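Long-range contacts in oxysterol-binding protein homolog 1 (Saccharomyces cerevisiae, PDB 5H28), which carries sterols and other lipids between membranes, and here is represented by its ankyrin-repeat domain, which targets it to the nucleus-vacuole junction by binding NVJ1: residues 222-232 and 240-251; 106-114 and 169-177. All blocks are in the same frame, centred on the assembly; numbering follows the deposited sequence.

Overall arrangement
The chain is the all-helical ankyrin-repeat domain of a longer lipid transporter, and the two contacts lie in series along it. The centre of interaction 2 is about 3 Å from the centre of the chain. There the loop after helix 99-106 receives R171, an arginine from segment 169-177. The centre of interaction 1 is about 34 Å from that of the chain, where the loop that follows helix 199-207 folds back over helix 241-256. The centres of the two contacts are 36 Å apart and their nearest atoms about 12 Å, so they do not touch. Both involve an arginine, an aspartate and bridging water, but the direct salt bridge between the segments occurs in interaction 2 alone.

Interaction 1. Residues 222-232 and 240-251; sequences PIELVRKVNEN and IAIDIELKKLLE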
loop_
_atom_site.group_PDB
_atom_site.type_symbol
_atom_site.label_atom_id
_atom_site.label_comp_id
_atom_site.label_asym_id
_atom_site.label_seq_id
_atom_site.Cartn_x
_atom_site.Cartn_y
_atom_site.Cartn_z
ATOM N N PRO A 222 17.395 17.384 10.273
ATOM C CA PRO A 222 17.809 17.766 8.921
ATOM C C PRO A 222 18.501 19.135 8.876
ATOM O O PRO A 222 19.507 19.311 8.185
ATOM C CB PRO A 222 16.494 17.762 8.146
ATOM C CG PRO A 222 15.716 16.671 8.817
ATOM C CD PRO A 222 15.995 16.918 10.287
ATOM N N ILE A 223 17.977 20.101 9.626
ATOM C CA ILE A 223 18.543 21.447 9.632
ATOM C C ILE A 223 19.984 21.502 10.148
ATOM O O ILE A 223 20.762 22.374 9.755
ATOM C CB ILE A 223 17.655 22.411 10.463
ATOM C CG1 ILE A 223 18.065 23.862 10.201
ATOM C CG2 ILE A 223 17.781 22.090 11.947
ATOM C CD1 ILE A 223 17.094 24.876 10.766
ATOM N N GLU A 224 20.342 20.565 11.018
ATOM C CA GLU A 224 21.686 20.538 11.577
ATOM C C GLU A 224 22.700 19.958 10.596
ATOM O O GLU A 224 23.899 19.948 10.865
ATOM C CB GLU A 224 21.687 19.740 12.883
ATOM C CG GLU A 224 20.668 20.251 13.891
ATOM C CD GLU A 224 20.619 19.419 15.158
ATOM O OE1 GLU A 224 20.571 18.175 15.053
ATOM O OE2 GLU A 224 20.614 20.012 16.259
ATOM N N LEU A 225 22.215 19.485 9.452
ATOM C CA LEU A 225 23.082 18.906 8.431
ATOM C C LEU A 225 23.362 19.892 7.299
ATOM O O LEU A 225 24.051 19.569 6.326
ATOM C CB LEU A 225 22.454 17.621 7.889
ATOM C CG LEU A 225 22.305 16.521 8.947
ATOM C CD1 LEU A 225 21.587 15.320 8.348
ATOM C CD2 LEU A 225 23.681 16.117 9.470
ATOM N N VAL A 226 22.811 21.093 7.428
ATOM C CA VAL A 226 23.034 22.147 6.448
ATOM C C VAL A 226 24.399 22.744 6.783
ATOM O O VAL A 226 24.794 22.766 7.952
ATOM C CB VAL A 226 21.961 23.259 6.567
ATOM C CG1 VAL A 226 22.295 24.415 5.638
ATOM C CG2 VAL A 226 20.590 22.700 6.228
ATOM N N ARG A 227 25.126 23.203 5.767
ATOM C CA ARG A 227 26.433 23.814 5.997
ATOM C C ARG A 227 26.274 24.950 6.997
ATOM O O ARG A 227 25.311 25.712 6.930
ATOM C CB ARG A 227 27.016 24.385 4.702
ATOM C CG ARG A 227 27.562 23.368 3.720
ATOM C CD ARG A 227 28.443 24.080 2.700
ATOM N NE ARG A 227 29.645 24.634 3.323
ATOM C CZ ARG A 227 30.405 25.585 2.787
ATOM N NH1 ARG A 227 30.093 26.104 1.607
ATOM N NH2 ARG A 227 31.485 26.013 3.428
ATOM N N LYS A 228 27.220 25.063 7.921
ATOM C CA LYS A 228 27.166 26.112 8.929
ATOM C C LYS A 228 27.490 27.473 8.320
ATOM O O LYS A 228 28.648 27.888 8.307
ATOM C CB LYS A 228 28.159 25.813 10.056
ATOM C CG LYS A 228 28.004 24.444 10.705
ATOM C CD LYS A 228 26.623 24.247 11.311
ATOM C CE LYS A 228 26.592 23.015 12.206
ATOM N NZ LYS A 228 27.101 21.801 11.512
ATOM N N VAL A 229 26.474 28.163 7.813
ATOM C CA VAL A 229 26.694 29.477 7.220
ATOM C C VAL A 229 25.876 30.545 7.948
ATOM O O VAL A 229 24.813 30.259 8.498
ATOM C CB VAL A 229 26.348 29.479 5.716
ATOM C CG1 VAL A 229 24.843 29.533 5.514
ATOM C CG2 VAL A 229 27.041 30.641 5.041
ATOM N N ASN A 230 26.379 31.776 7.936
ATOM C CA ASN A 230 25.740 32.894 8.629
ATOM C C ASN A 230 24.570 33.596 7.936
ATOM O O ASN A 230 23.488 33.728 8.508
ATOM C CB ASN A 230 26.798 33.952 8.969
ATOM C CG ASN A 230 27.939 33.397 9.803
ATOM O OD1 ASN A 230 28.899 34.108 10.110
ATOM N ND2 ASN A 230 27.841 32.127 10.177
ATOM N N GLU A 231 24.797 34.045 6.709
ATOM C CA GLU A 231 23.801 34.791 5.941
ATOM C C GLU A 231 22.409 34.171 5.787
ATOM O O GLU A 231 22.252 32.949 5.760
ATOM C CB GLU A 231 24.383 35.125 4.567
ATOM C CG GLU A 231 25.828 35.635 4.621
ATOM C CD GLU A 231 26.067 36.654 5.731
ATOM O OE1 GLU A 231 25.234 37.568 5.892
ATOM O OE2 GLU A 231 27.095 36.548 6.438
ATOM N N ASN A 232 21.401 35.038 5.678
ATOM C CA ASN A 232 20.007 34.614 5.531
ATOM C C ASN A 232 19.379 35.074 4.217
ATOM O O ASN A 232 18.215 34.786 3.948
ATOM C CB ASN A 232 19.160 35.153 6.687
ATOM C CG ASN A 232 19.609 34.635 8.037
ATOM O OD1 ASN A 232 19.700 33.425 8.252
ATOM N ND2 ASN A 232 19.888 35.550 8.959
ATOM N N ILE A 240 27.129 30.549 -1.569
ATOM C CA ILE A 240 26.491 29.774 -0.506
ATOM C C ILE A 240 24.975 29.853 -0.669
ATOM O O ILE A 240 24.224 29.562 0.263
ATOM C CB ILE A 240 26.864 30.283 0.909
ATOM C CG1 ILE A 240 26.559 31.778 1.032
ATOM C CG2 ILE A 240 28.332 29.997 1.194
ATOM C CD1 ILE A 240 26.698 32.307 2.443
ATOM N N ALA A 241 24.530 30.225 -1.867
ATOM C CA ALA A 241 23.105 30.357 -2.157
ATOM C C ALA A 241 22.304 29.080 -1.917
ATOM O O ALA A 241 21.205 29.132 -1.365
ATOM C CB ALA A 241 22.906 30.831 -3.593
ATOM N N ILE A 242 22.844 27.938 -2.328
ATOM C CA ILE A 242 22.146 26.670 -2.140
ATOM C C ILE A 242 21.947 26.362 -0.660
ATOM O O ILE A 242 20.884 25.898 -0.251
ATOM C CB ILE A 242 22.915 25.505 -2.807
ATOM C CG1 ILE A 242 22.817 25.633 -4.329
ATOM C CG2 ILE A 242 22.355 24.162 -2.344
ATOM C CD1 ILE A 242 23.604 24.584 -5.085
ATOM N N ASP A 243 22.970 26.636 0.139
ATOM C CA ASP A 243 22.910 26.387 1.571
ATOM C C ASP A 243 21.884 27.303 2.224
ATOM O O ASP A 243 21.150 26.891 3.125
ATOM C CB ASP A 243 24.296 26.597 2.164
ATOM C CG ASP A 243 25.347 25.783 1.439
ATOM O OD1 ASP A 243 25.355 24.546 1.602
ATOM O OD2 ASP A 243 26.146 26.376 0.684
ATOM N N ILE A 244 21.830 28.547 1.767
ATOM C CA ILE A 244 20.864 29.489 2.304
ATOM C C ILE A 244 19.457 29.017 1.937
ATOM O O ILE A 244 18.551 29.040 2.770
ATOM C CB ILE A 244 21.102 30.912 1.745
ATOM C CG1 ILE A 244 22.424 31.460 2.290
ATOM C CG2 ILE A 244 19.949 31.827 2.129
ATOM C CD1 ILE A 244 22.830 32.795 1.699
ATOM N N GLU A 245 19.282 28.580 0.693
ATOM C CA GLU A 245 17.987 28.096 0.225
ATOM C C GLU A 245 17.545 26.901 1.062
ATOM O O GLU A 245 16.391 26.808 1.484
ATOM C CB GLU A 245 18.076 27.676 -1.248
ATOM C CG GLU A 245 16.726 27.344 -1.880
ATOM C CD GLU A 245 16.839 26.775 -3.289
ATOM O OE1 GLU A 245 17.818 27.094 -3.993
ATOM O OE2 GLU A 245 15.934 26.019 -3.696
ATOM N N LEU A 246 18.478 25.990 1.304
ATOM C CA LEU A 246 18.203 24.788 2.076
ATOM C C LEU A 246 17.819 25.121 3.521
ATOM O O LEU A 246 16.893 24.528 4.081
ATOM C CB LEU A 246 19.431 23.875 2.042
ATOM C CG LEU A 246 19.251 22.436 2.519
ATOM C CD1 LEU A 246 18.090 21.790 1.781
ATOM C CD2 LEU A 246 20.537 21.660 2.278
ATOM N N LYS A 247 18.533 26.066 4.121
ATOM C CA LYS A 247 18.248 26.474 5.492
ATOM C C LYS A 247 16.855 27.092 5.558
ATOM O O LYS A 247 16.062 26.768 6.445
ATOM C CB LYS A 247 19.294 27.486 5.969
ATOM C CG LYS A 247 19.111 27.951 7.405
ATOM C CD LYS A 247 20.235 28.883 7.826
ATOM C CE LYS A 247 20.096 29.304 9.280
ATOM N NZ LYS A 247 21.214 30.191 9.715
ATOM N N LYS A 248 16.557 27.979 4.612
ATOM C CA LYS A 248 15.256 28.634 4.560
ATOM C C LYS A 248 14.131 27.620 4.365
ATOM O O LYS A 248 13.071 27.737 4.979
ATOM C CB LYS A 248 15.233 29.664 3.427
ATOM C CG LYS A 248 16.123 30.869 3.677
ATOM C CD LYS A 248 15.604 31.683 4.853
ATOM C CE LYS A 248 16.532 32.832 5.198
ATOM N NZ LYS A 248 17.859 32.352 5.669
ATOM N N LEU A 249 14.366 26.632 3.507
ATOM C CA LEU A 249 13.375 25.592 3.239
ATOM C C LEU A 249 13.042 24.809 4.504
ATOM O O LEU A 249 11.875 24.608 4.839
ATOM C CB LEU A 249 13.896 24.623 2.173
ATOM C CG LEU A 249 13.102 23.322 2.008
ATOM C CD1 LEU A 249 11.700 23.628 1.506
ATOM C CD2 LEU A 249 13.825 22.401 1.041
ATOM N N LEU A 250 14.073 24.364 5.207
ATOM C CA LEU A 250 13.866 23.593 6.421
ATOM C C LEU A 250 13.259 24.420 7.552
ATOM O O LEU A 250 12.492 23.898 8.359
ATOM C CB LEU A 250 15.183 22.948 6.856
ATOM C CG LEU A 250 15.678 21.909 5.843
ATOM C CD1 LEU A 250 17.087 21.469 6.190
ATOM C CD2 LEU A 250 14.728 20.716 5.830
ATOM N N GLU A 251 13.591 25.707 7.616
ATOM C CA GLU A 251 13.028 26.562 8.657
ATOM C C GLU A 251 11.535 26.735 8.412
ATOM O O GLU A 251 10.729 26.681 9.343
ATOM C CB GLU A 251 13.738 27.920 8.677
ATOM C CG GLU A 251 15.131 27.849 9.285
ATOM C CD GLU A 251 15.912 29.143 9.165
ATOM O OE1 GLU A 251 16.999 29.228 9.775
ATOM O OE2 GLU A 251 15.450 30.067 8.460
HETATM O O HOH W 1 24.090 22.928 3.211
HETATM O O HOH W 2 28.413 26.380 -0.586
#
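Two waters, not a direct ion pair, join R227 to D243, one to each carboxylate oxygen. In this part of the ankyrin-repeat domain the loop that leads into helix 241-256, with its 3-10 segment 223-225, lies over that helix. One water accepts from the backbone N of R227 and donates to D243 OD1, 2.6 Å away; the second accepts from R227 NH1 and donates to D243 OD2. This second water lies in the guanidinium plane, at its edge. R227 NH1 itself stays 4.1 Å from D243 OD2, beyond a salt bridge, and the guanidinium and carboxylate planes stand 85° apart. The aliphatic part of R227 meets the carboxylate instead, with CG 3.3 Å from D243 OD1. D243 OD1 also has a direct salt-bridge partner in R197, so the aspartate probably remains charged.

Beside this polar corner the packing is apolar. V226 points toward the helix and splits its methyls: CG1, anti to the backbone N (chi1 174°), reaches D243 O, while CG2 lies 3.7 Å from L250 CD1 and also meets L246 CG. L250 CD2 touches P222 CB at 4.1 Å; P222 in turn packs on helix 189-196, and L246 on helices 189-196 and 199-207. One helical turn beyond K247, I223 CD1 rests on E251 CG at 3.9 Å.

Interaction 2. Residues 106-114 and 169-177; sequences LDQPTINDC and SPRNAELLD
The guanidinium of R171 carries I111 CG2 over one face, 3.7 Å from NH1, and has D113 OD1 at its edge, near the plane. A water lies in the plane at the edge too, accepting from NH2 and donating to L106 O at 2.8 Å. The carboxylate of D113 stands 85° to the guanidinium, so the salt bridge is not coplanar: R171 NE reaches D113 OD1 at 2.9 Å from 53° above the carboxylate plane. A weak bond from R171 NH2 to D113 OD2, 3.2 Å, completes the pair. With chi1 to chi4 all near 180°, the arginine runs straight past the loop, its CD lying 3.4 Å from I111 O.

The loop holds its own shape through an Asx turn, in which N112 OD1 accepts from C114 N at 3.0 Å; the same OD1 lies against R171 CA. C114 SG packs 3.6 Å from L175 CG, and E174 CB also touches C114 SG. S169 OG accepts from N172 N, capping the turn into helix 172-175. With an alanine in place of R171, D113 OD1 is likely to lose its charged mate across the contact, and I111 CG2 the flat group it packs on.

The 106-114 loop, within the predicted second ankyrin repeat, follows helix 99-106, while helix 130-156 serves both segments: R140 forms a second salt bridge with D113 OD2, and Y143 makes a cation-pi contact with R171 and touches L175. Helix 89-95 meets L106 and D113 through L90.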
loop_
_atom_site.group_PDB
_atom_site.type_symbol
_atom_site.label_atom_id
_atom_site.label_comp_id
_atom_site.label_asym_id
_atom_site.label_seq_id
_atom_site.Cartn_x
_atom_site.Cartn_y
_atom_site.Cartn_z
ATOM N N LEU A 106 -1.164 -12.567 -0.837
ATOM C CA LEU A 106 0.009 -11.793 -0.439
ATOM C C LEU A 106 1.018 -11.621 -1.572
ATOM O O LEU A 106 1.880 -10.748 -1.502
ATOM C CB LEU A 106 0.687 -12.430 0.779
ATOM C CG LEU A 106 -0.083 -12.252 2.093
ATOM C CD1 LEU A 106 0.601 -13.005 3.215
ATOM C CD2 LEU A 106 -0.170 -10.771 2.424
ATOM N N ASP A 107 0.908 -12.440 -2.615
ATOM C CA ASP A 107 1.823 -12.329 -3.749
ATOM C C ASP A 107 1.283 -11.436 -4.864
ATOM O O ASP A 107 1.958 -11.217 -5.867
ATOM C CB ASP A 107 2.140 -13.708 -4.340
ATOM C CG ASP A 107 3.048 -14.536 -3.450
ATOM O OD1 ASP A 107 3.852 -13.943 -2.697
ATOM O OD2 ASP A 107 2.968 -15.781 -3.515
ATOM N N GLN A 108 0.072 -10.917 -4.699
ATOM C CA GLN A 108 -0.520 -10.067 -5.729
ATOM C C GLN A 108 -0.024 -8.629 -5.667
ATOM O O GLN A 108 0.166 -8.072 -4.591
ATOM C CB GLN A 108 -2.043 -10.094 -5.624
ATOM C CG GLN A 108 -2.621 -11.489 -5.762
ATOM C CD GLN A 108 -2.039 -12.228 -6.946
ATOM O OE1 GLN A 108 -2.238 -11.836 -8.096
ATOM N NE2 GLN A 108 -1.301 -13.296 -6.670
ATOM N N PRO A 109 0.184 -8.011 -6.837
ATOM C CA PRO A 109 0.663 -6.632 -6.964
ATOM C C PRO A 109 -0.116 -5.569 -6.187
ATOM O O PRO A 109 0.480 -4.656 -5.617
ATOM C CB PRO A 109 0.598 -6.386 -8.469
ATOM C CG PRO A 109 0.877 -7.733 -9.038
ATOM C CD PRO A 109 0.035 -8.633 -8.164
ATOM N N THR A 110 -1.438 -5.693 -6.149
ATOM C CA THR A 110 -2.264 -4.693 -5.476
ATOM C C THR A 110 -2.726 -5.017 -4.061
ATOM O O THR A 110 -3.539 -4.287 -3.500
ATOM C CB THR A 110 -3.528 -4.377 -6.301
ATOM O OG1 THR A 110 -4.359 -5.543 -6.369
ATOM C CG2 THR A 110 -3.153 -3.943 -7.705
ATOM N N ILE A 111 -2.214 -6.090 -3.475
ATOM C CA ILE A 111 -2.640 -6.458 -2.131
ATOM C C ILE A 111 -2.212 -5.430 -1.084
ATOM O O ILE A 111 -1.153 -4.813 -1.197
ATOM C CB ILE A 111 -2.073 -7.852 -1.722
ATOM C CG1 ILE A 111 -2.841 -8.398 -0.516
ATOM C CG2 ILE A 111 -0.586 -7.748 -1.388
ATOM C CD1 ILE A 111 -4.283 -8.775 -0.823
ATOM N N ASN A 112 -3.067 -5.221 -0.088
ATOM C CA ASN A 112 -2.740 -4.332 1.020
ATOM C C ASN A 112 -3.071 -5.122 2.279
ATOM O O ASN A 112 -4.225 -5.152 2.715
ATOM C CB ASN A 112 -3.566 -3.045 1.006
ATOM C CG ASN A 112 -3.197 -2.124 2.156
ATOM O OD1 ASN A 112 -2.352 -2.466 2.984
ATOM N ND2 ASN A 112 -3.826 -0.957 2.219
ATOM N N ASP A 113 -2.063 -5.774 2.852
ATOM C CA ASP A 113 -2.259 -6.582 4.047
ATOM C C ASP A 113 -2.314 -5.773 5.339
ATOM O O ASP A 113 -2.343 -6.344 6.423
ATOM C CB ASP A 113 -1.168 -7.665 4.136
ATOM C CG ASP A 113 0.242 -7.092 4.197
ATOM O OD1 ASP A 113 0.440 -5.928 3.799
ATOM O OD2 ASP A 113 1.163 -7.824 4.631
ATOM N N CYS A 114 -2.355 -4.448 5.226
ATOM C CA CYS A 114 -2.404 -3.596 6.412
ATOM C C CYS A 114 -3.788 -3.038 6.711
ATOM O O CYS A 114 -3.958 -2.282 7.663
ATOM C CB CYS A 114 -1.418 -2.438 6.279
ATOM S SG CYS A 114 0.304 -2.951 6.335
ATOM N N SER A 169 1.386 3.967 -3.328
ATOM C CA SER A 169 0.902 2.622 -3.028
ATOM C C SER A 169 0.204 2.561 -1.676
ATOM O O SER A 169 0.786 2.920 -0.650
ATOM C CB SER A 169 2.068 1.631 -3.029
ATOM O OG SER A 169 1.719 0.442 -2.339
ATOM N N PRO A 170 -1.057 2.098 -1.652
ATOM C CA PRO A 170 -1.777 2.014 -0.378
ATOM C C PRO A 170 -1.031 1.174 0.662
ATOM O O PRO A 170 -0.972 1.532 1.834
ATOM C CB PRO A 170 -3.113 1.393 -0.783
ATOM C CG PRO A 170 -3.313 1.928 -2.168
ATOM C CD PRO A 170 -1.940 1.753 -2.780
ATOM N N ARG A 171 -0.453 0.062 0.221
ATOM C CA ARG A 171 0.277 -0.817 1.125
ATOM C C ARG A 171 1.540 -0.158 1.677
ATOM O O ARG A 171 1.892 -0.351 2.838
ATOM C CB ARG A 171 0.656 -2.114 0.410
ATOM C CG ARG A 171 1.180 -3.193 1.340
ATOM C CD ARG A 171 1.668 -4.400 0.565
ATOM N NE ARG A 171 2.010 -5.503 1.453
ATOM C CZ ARG A 171 2.536 -6.652 1.048
ATOM N NH1 ARG A 171 2.787 -6.850 -0.239
ATOM N NH2 ARG A 171 2.809 -7.603 1.930
ATOM N N ASN A 172 2.223 0.621 0.848
ATOM C CA ASN A 172 3.441 1.273 1.305
ATOM C C ASN A 172 3.187 2.411 2.279
ATOM O O ASN A 172 4.092 2.828 2.997
ATOM C CB ASN A 172 4.257 1.762 0.112
ATOM C CG ASN A 172 4.859 0.621 -0.675
ATOM O OD1 ASN A 172 4.932 -0.512 -0.187
ATOM N ND2 ASN A 172 5.305 0.907 -1.890
ATOM N N ALA A 173 1.954 2.906 2.317
ATOM C CA ALA A 173 1.617 3.987 3.233
ATOM C C ALA A 173 1.933 3.571 4.671
ATOM O O ALA A 173 2.284 4.407 5.502
ATOM C CB ALA A 173 0.146 4.340 3.100
ATOM N N GLU A 174 1.815 2.275 4.957
ATOM C CA GLU A 174 2.088 1.756 6.294
ATOM C C GLU A 174 3.338 0.884 6.397
ATOM O O GLU A 174 3.870 0.695 7.492
ATOM C CB GLU A 174 0.888 0.956 6.811
ATOM C CG GLU A 174 0.043 1.680 7.851
ATOM C CD GLU A 174 -0.594 2.948 7.320
ATOM O OE1 GLU A 174 -1.394 2.859 6.364
ATOM O OE2 GLU A 174 -0.293 4.035 7.859
ATOM N N LEU A 175 3.814 0.351 5.274
ATOM C CA LEU A 175 4.992 -0.513 5.313
ATOM C C LEU A 175 6.309 0.153 4.935
ATOM O O LEU A 175 7.371 -0.462 5.030
ATOM C CB LEU A 175 4.765 -1.756 4.450
ATOM C CG LEU A 175 3.671 -2.681 4.996
ATOM C CD1 LEU A 175 3.628 -3.953 4.174
ATOM C CD2 LEU A 175 3.941 -3.005 6.462
ATOM N N LEU A 176 6.234 1.402 4.492
ATOM C CA LEU A 176 7.427 2.166 4.148
ATOM C C LEU A 176 7.294 3.517 4.835
ATOM O O LEU A 176 6.460 4.337 4.455
ATOM C CB LEU A 176 7.555 2.369 2.635
ATOM C CG LEU A 176 8.729 3.272 2.225
ATOM C CD1 LEU A 176 10.048 2.638 2.663
ATOM C CD2 LEU A 176 8.725 3.484 0.721
ATOM N N ASP A 177 8.105 3.734 5.863
ATOM C CA ASP A 177 8.074 4.985 6.609
ATOM C C ASP A 177 9.152 5.921 6.083
ATOM O O ASP A 177 10.345 5.687 6.284
ATOM C CB ASP A 177 8.293 4.704 8.098
ATOM C CG ASP A 177 8.209 5.954 8.952
ATOM O OD1 ASP A 177 7.870 7.034 8.423
ATOM O OD2 ASP A 177 8.482 5.850 10.166
HETATM O O HOH W 3 3.607 -10.003 0.544
#